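Local coordinates for protein nucleoporin 53 (Pichia guilliermondii, PDB 3P3D) that probably serves as a structural constituent of the nuclear pore complex, and carries the RNA recognition motif-type domain described here, at residues F27-E35 with I67-A78. Residues are numbered along the deposited sequence; the frame is centred on the assembly and turned at random.
Sequences FQEFGTILE and ITYDNPASAVDA
A chi1 of -64° sets the Tyr69 ring anti to its own carbonyl carbon, the hydroxyl reaching Phe27, and a kink at chi2 (82°) turns the Glu35 carboxylate onto Thr68. Tyr69 OH donates to Phe27 O at 2.7 Å, arriving above the carbonyl plane, while Phe30 N reaches the same oxygen from the opposite face, so that two donors share one carbonyl oxygen. The hydroxyl also lies in plane at the edges of both phenylalanine rings, and Ile67 CG2 and Ser74 O lie over opposite faces of the tyrosine ring, each toward its rim. In this RNA recognition motif domain, the contact ties the loop leaving helix 20-27 to the end of strand 64-68 and to helix 72-79. That second helix offers Ala78 CA over a face of the Phe30 ring, a CH-pi contact 4.0 Å from the centroid. At its first turn, Ser74 OG donates to Phe30 O (2.6 Å) and accepts from ND2 of Asn71, the N-cap residue, whose OD1 in turn accepts from Ser74 N. Farther along, Leu34 N donates to Thr68 O at 2.8 Å. Both syn sides of the Glu35 carboxylate are used, OE1 by Thr68 N (2.7 Å) and OE2 by Thr68 OG1 (2.5 Å), a pairing that fixes its rotation.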
ATOM      1  N   PHE A  27       4.895   3.827   3.076  1.00 33.44           N
ATOM      2  CA  PHE A  27       5.291   2.826   2.078  1.00 32.96           C
ATOM      3  C   PHE A  27       6.103   3.366   0.885  1.00 33.14           C
ATOM      4  O   PHE A  27       6.709   2.580   0.149  1.00 32.28           O
ATOM      5  CB  PHE A  27       4.104   1.983   1.642  1.00 32.97           C
ATOM      6  CG  PHE A  27       3.818   0.878   2.600  1.00 32.39           C
ATOM      7  CD1 PHE A  27       3.062   1.118   3.739  1.00 31.35           C
ATOM      8  CD2 PHE A  27       4.367  -0.368   2.417  1.00 30.31           C
ATOM      9  CE1 PHE A  27       2.847   0.137   4.667  1.00 31.08           C
ATOM     10  CE2 PHE A  27       4.162  -1.356   3.343  1.00 30.95           C
ATOM     11  CZ  PHE A  27       3.393  -1.107   4.472  1.00 30.56           C
ATOM     12  N   GLN A  28       6.160   4.690   0.730  1.00 32.71           N
ATOM     13  CA  GLN A  28       7.065   5.288  -0.240  1.00 33.50           C
ATOM     14  C   GLN A  28       8.539   5.060   0.099  1.00 32.79           C
ATOM     15  O   GLN A  28       9.399   5.100  -0.771  1.00 32.80           O
ATOM     16  CB  GLN A  28       6.783   6.788  -0.390  1.00 33.55           C
ATOM     17  CG  GLN A  28       7.729   7.505  -1.341  1.00 35.77           C
ATOM     18  CD  GLN A  28       7.287   8.944  -1.618  1.00 37.50           C
ATOM     19  OE1 GLN A  28       7.376   9.803  -0.745  1.00 39.03           O
ATOM     20  NE2 GLN A  28       6.819   9.200  -2.834  1.00 35.51           N
ATOM     21  N   GLU A  29       8.828   4.789   1.355  1.00 33.37           N
ATOM     22  CA  GLU A  29      10.193   4.479   1.769  1.00 34.50           C
ATOM     23  C   GLU A  29      10.775   3.240   1.081  1.00 35.03           C
ATOM     24  O   GLU A  29      11.983   3.046   1.104  1.00 34.93           O
ATOM     25  CB  GLU A  29      10.241   4.273   3.289  1.00 35.00           C
ATOM     26  CG  GLU A  29       9.983   5.565   4.094  1.00 36.55           C
ATOM     27  CD  GLU A  29      10.065   5.365   5.607  1.00 39.47           C
ATOM     28  OE1 GLU A  29      10.718   4.388   6.075  1.00 37.80           O
ATOM     29  OE2 GLU A  29       9.456   6.199   6.321  1.00 41.04           O
ATOM     30  N   PHE A  30       9.920   2.395   0.495  1.00 34.91           N
ATOM     31  CA  PHE A  30      10.380   1.168  -0.155  1.00 35.56           C
ATOM     32  C   PHE A  30      10.643   1.327  -1.649  1.00 35.58           C
ATOM     33  O   PHE A  30      11.327   0.499  -2.273  1.00 34.83           O
ATOM     34  CB  PHE A  30       9.384   0.040   0.137  1.00 35.47           C
ATOM     35  CG  PHE A  30       9.160  -0.137   1.597  1.00 35.04           C
ATOM     36  CD1 PHE A  30      10.236  -0.435   2.420  1.00 34.95           C
ATOM     37  CD2 PHE A  30       7.918   0.083   2.164  1.00 34.56           C
ATOM     38  CE1 PHE A  30      10.079  -0.547   3.783  1.00 34.26           C
ATOM     39  CE2 PHE A  30       7.747  -0.019   3.524  1.00 35.08           C
ATOM     40  CZ  PHE A  30       8.838  -0.323   4.342  1.00 34.88           C
ATOM     41  N   GLY A  31      10.120   2.403  -2.212  1.00 36.07           N
ATOM     42  CA  GLY A  31      10.267   2.636  -3.646  1.00 36.94           C
ATOM     43  C   GLY A  31       9.324   3.724  -4.100  1.00 37.25           C
ATOM     44  O   GLY A  31       8.428   4.128  -3.368  1.00 36.91           O
ATOM     45  N   THR A  32       9.556   4.198  -5.313  1.00 38.28           N
ATOM     46  CA  THR A  32       8.651   5.117  -5.967  1.00 38.88           C
ATOM     47  C   THR A  32       7.306   4.461  -6.169  1.00 39.27           C
ATOM     48  O   THR A  32       7.235   3.344  -6.655  1.00 39.12           O
ATOM     49  CB  THR A  32       9.224   5.526  -7.325  1.00 39.56           C
ATOM     50  OG1 THR A  32      10.384   6.331  -7.083  1.00 40.28           O
ATOM     51  CG2 THR A  32       8.172   6.345  -8.173  1.00 40.11           C
ATOM     52  N   ILE A  33       6.236   5.151  -5.783  1.00 39.74           N
ATOM     53  CA  ILE A  33       4.901   4.607  -5.953  1.00 40.51           C
ATOM     54  C   ILE A  33       4.258   5.137  -7.256  1.00 41.45           C
ATOM     55  O   ILE A  33       4.386   6.317  -7.579  1.00 41.75           O
ATOM     56  CB  ILE A  33       4.043   4.894  -4.694  1.00 40.21           C
ATOM     57  CG1 ILE A  33       4.608   4.084  -3.505  1.00 39.04           C
ATOM     58  CG2 ILE A  33       2.575   4.534  -4.953  1.00 39.04           C
ATOM     59  CD1 ILE A  33       3.979   4.386  -2.167  1.00 34.92           C
ATOM     60  N   LEU A  34       3.583   4.264  -7.997  1.00 42.63           N
ATOM     61  CA  LEU A  34       3.047   4.632  -9.336  1.00 44.07           C
ATOM     62  C   LEU A  34       1.671   5.283  -9.270  1.00 44.65           C
ATOM     63  O   LEU A  34       1.394   6.212 -10.017  1.00 45.33           O
ATOM     64  CB  LEU A  34       2.956   3.428 -10.279  1.00 43.96           C
ATOM     65  CG  LEU A  34       4.250   2.834 -10.833  1.00 44.36           C
ATOM     66  CD1 LEU A  34       3.867   1.924 -11.983  1.00 45.20           C
ATOM     67  CD2 LEU A  34       5.253   3.881 -11.311  1.00 45.43           C
ATOM     68  N   GLU A  35       0.811   4.795  -8.383  1.00 45.01           N
ATOM     69  CA  GLU A  35      -0.438   5.467  -8.124  1.00 45.20           C
ATOM     70  C   GLU A  35      -0.165   6.940  -7.827  1.00 45.81           C
ATOM     71  O   GLU A  35       0.878   7.278  -7.243  1.00 46.05           O
ATOM     72  CB  GLU A  35      -1.165   4.825  -6.940  1.00 45.14           C
ATOM     73  CG  GLU A  35      -1.811   3.482  -7.215  1.00 44.62           C
ATOM     74  CD  GLU A  35      -0.859   2.290  -7.141  1.00 45.58           C
ATOM     75  OE1 GLU A  35       0.333   2.477  -6.793  1.00 46.74           O
ATOM     76  OE2 GLU A  35      -1.301   1.156  -7.455  1.00 42.73           O
ATOM     77  N   ILE A  67      -0.850  -0.750  -3.693  1.00 37.14           N
ATOM     78  CA  ILE A  67       0.282   0.146  -3.952  1.00 35.73           C
ATOM     79  C   ILE A  67       1.153  -0.537  -4.988  1.00 35.31           C
ATOM     80  O   ILE A  67       1.441  -1.700  -4.859  1.00 34.96           O
ATOM     81  CB  ILE A  67       1.146   0.349  -2.682  1.00 35.82           C
ATOM     82  CG1 ILE A  67       0.325   0.937  -1.533  1.00 34.57           C
ATOM     83  CG2 ILE A  67       2.360   1.185  -2.984  1.00 33.05           C
ATOM     84  CD1 ILE A  67       1.188   1.200  -0.290  1.00 35.30           C
ATOM     85  N   THR A  68       1.597   0.192  -5.993  1.00 35.47           N
ATOM     86  CA  THR A  68       2.336  -0.400  -7.077  1.00 35.41           C
ATOM     87  C   THR A  68       3.650   0.341  -7.194  1.00 36.68           C
ATOM     88  O   THR A  68       3.662   1.571  -7.310  1.00 36.95           O
ATOM     89  CB  THR A  68       1.516  -0.318  -8.394  1.00 35.44           C
ATOM     90  OG1 THR A  68       0.188  -0.781  -8.126  1.00 34.67           O
ATOM     91  CG2 THR A  68       2.132  -1.191  -9.531  1.00 33.28           C
ATOM     92  N   TYR A  69       4.748  -0.419  -7.161  1.00 37.34           N
ATOM     93  CA  TYR A  69       6.095   0.101  -7.325  1.00 38.22           C
ATOM     94  C   TYR A  69       6.641  -0.051  -8.787  1.00 39.66           C
ATOM     95  O   TYR A  69       5.963  -0.622  -9.615  1.00 39.80           O
ATOM     96  CB  TYR A  69       7.008  -0.646  -6.343  1.00 37.94           C
ATOM     97  CG  TYR A  69       6.666  -0.411  -4.891  1.00 37.08           C
ATOM     98  CD1 TYR A  69       7.057   0.762  -4.243  1.00 36.13           C
ATOM     99  CD2 TYR A  69       5.955  -1.362  -4.154  1.00 35.72           C
ATOM    100  CE1 TYR A  69       6.752   0.977  -2.902  1.00 34.80           C
ATOM    101  CE2 TYR A  69       5.666  -1.157  -2.814  1.00 35.25           C
ATOM    102  CZ  TYR A  69       6.062   0.018  -2.200  1.00 35.02           C
ATOM    103  OH  TYR A  69       5.723   0.235  -0.884  1.00 37.52           O
ATOM    104  N   ASP A  70       7.848   0.475  -9.071  1.00 41.64           N
ATOM    105  CA  ASP A  70       8.560   0.358 -10.389  1.00 42.93           C
ATOM    106  C   ASP A  70       9.279  -0.962 -10.611  1.00 43.79           C
ATOM    107  O   ASP A  70       9.760  -1.213 -11.745  1.00 44.72           O
ATOM    108  CB  ASP A  70       9.762   1.311 -10.494  1.00 43.37           C
ATOM    109  CG  ASP A  70       9.405   2.734 -10.366  1.00 46.50           C
ATOM    110  OD1 ASP A  70      10.355   3.569 -10.269  1.00 48.79           O
ATOM    111  OD2 ASP A  70       8.183   3.013 -10.366  1.00 52.42           O
ATOM    112  N   ASN A  71       9.502  -1.733  -9.542  1.00 43.15           N
ATOM    113  CA  ASN A  71      10.487  -2.815  -9.614  1.00 42.70           C
ATOM    114  C   ASN A  71      10.206  -3.925  -8.624  1.00 42.14           C
ATOM    115  O   ASN A  71       9.500  -3.705  -7.663  1.00 42.44           O
ATOM    116  CB  ASN A  71      11.897  -2.248  -9.421  1.00 42.72           C
ATOM    117  CG  ASN A  71      12.179  -1.843  -8.000  1.00 41.98           C
ATOM    118  OD1 ASN A  71      12.789  -2.589  -7.241  1.00 41.98           O
ATOM    119  ND2 ASN A  71      11.741  -0.666  -7.631  1.00 41.74           N
ATOM    120  N   PRO A  72      10.717  -5.134  -8.877  1.00 41.71           N
ATOM    121  CA  PRO A  72      10.431  -6.237  -7.954  1.00 41.34           C
ATOM    122  C   PRO A  72      11.010  -6.053  -6.568  1.00 40.56           C
ATOM    123  O   PRO A  72      10.378  -6.447  -5.587  1.00 41.13           O
ATOM    124  CB  PRO A  72      11.074  -7.461  -8.628  1.00 41.45           C
ATOM    125  CG  PRO A  72      11.140  -7.128 -10.043  1.00 42.00           C
ATOM    126  CD  PRO A  72      11.256  -5.619 -10.155  1.00 41.83           C
ATOM    127  N   ALA A  73      12.200  -5.464  -6.492  1.00 39.65           N
ATOM    128  CA  ALA A  73      12.901  -5.259  -5.212  1.00 38.28           C
ATOM    129  C   ALA A  73      12.055  -4.485  -4.205  1.00 37.28           C
ATOM    130  O   ALA A  73      11.966  -4.874  -3.037  1.00 37.01           O
ATOM    131  CB  ALA A  73      14.227  -4.551  -5.440  1.00 38.17           C
ATOM    132  N   SER A  74      11.439  -3.398  -4.660  1.00 36.23           N
ATOM    133  CA  SER A  74      10.620  -2.561  -3.797  1.00 35.91           C
ATOM    134  C   SER A  74       9.436  -3.318  -3.217  1.00 35.61           C
ATOM    135  O   SER A  74       9.148  -3.177  -2.033  1.00 35.64           O
ATOM    136  CB  SER A  74      10.152  -1.281  -4.517  1.00 36.25           C
ATOM    137  OG  SER A  74      11.227  -0.381  -4.710  1.00 35.58           O
ATOM    138  N   ALA A  75       8.785  -4.145  -4.032  1.00 35.62           N
ATOM    139  CA  ALA A  75       7.639  -4.941  -3.586  1.00 36.18           C
ATOM    140  C   ALA A  75       8.083  -5.975  -2.555  1.00 36.17           C
ATOM    141  O   ALA A  75       7.454  -6.145  -1.503  1.00 36.84           O
ATOM    142  CB  ALA A  75       6.943  -5.638  -4.789  1.00 35.61           C
ATOM    143  N   VAL A  76       9.180  -6.648  -2.855  1.00 36.05           N
ATOM    144  CA  VAL A  76       9.763  -7.645  -1.949  1.00 36.21           C
ATOM    145  C   VAL A  76      10.055  -6.995  -0.592  1.00 35.95           C
ATOM    146  O   VAL A  76       9.692  -7.531   0.436  1.00 35.79           O
ATOM    147  CB  VAL A  76      11.061  -8.243  -2.575  1.00 36.31           C
ATOM    148  CG1 VAL A  76      11.851  -9.013  -1.570  1.00 38.18           C
ATOM    149  CG2 VAL A  76      10.721  -9.125  -3.745  1.00 36.12           C
ATOM    150  N   ASP A  77      10.659  -5.805  -0.613  1.00 36.12           N
ATOM    151  CA  ASP A  77      11.022  -5.083   0.602  1.00 36.06           C
ATOM    152  C   ASP A  77       9.801  -4.594   1.412  1.00 35.65           C
ATOM    153  O   ASP A  77       9.790  -4.658   2.644  1.00 34.50           O
ATOM    154  CB  ASP A  77      11.890  -3.876   0.245  1.00 36.31           C
ATOM    155  CG  ASP A  77      13.255  -4.263  -0.304  1.00 37.97           C
ATOM    156  OD1 ASP A  77      13.623  -5.464  -0.250  1.00 38.16           O
ATOM    157  OD2 ASP A  77      13.959  -3.345  -0.789  1.00 39.22           O
ATOM    158  N   ALA A  78       8.801  -4.070   0.716  1.00 35.53           N
ATOM    159  CA  ALA A  78       7.563  -3.645   1.361  1.00 35.76           C
ATOM    160  C   ALA A  78       6.905  -4.799   2.088  1.00 36.00           C
ATOM    161  O   ALA A  78       6.425  -4.657   3.174  1.00 35.49           O
ATOM    162  CB  ALA A  78       6.619  -3.067   0.336  1.00 35.53           C
TER
HETATM  163  O   HOH W   1      13.611  -0.729  -2.393  1.00 41.12           O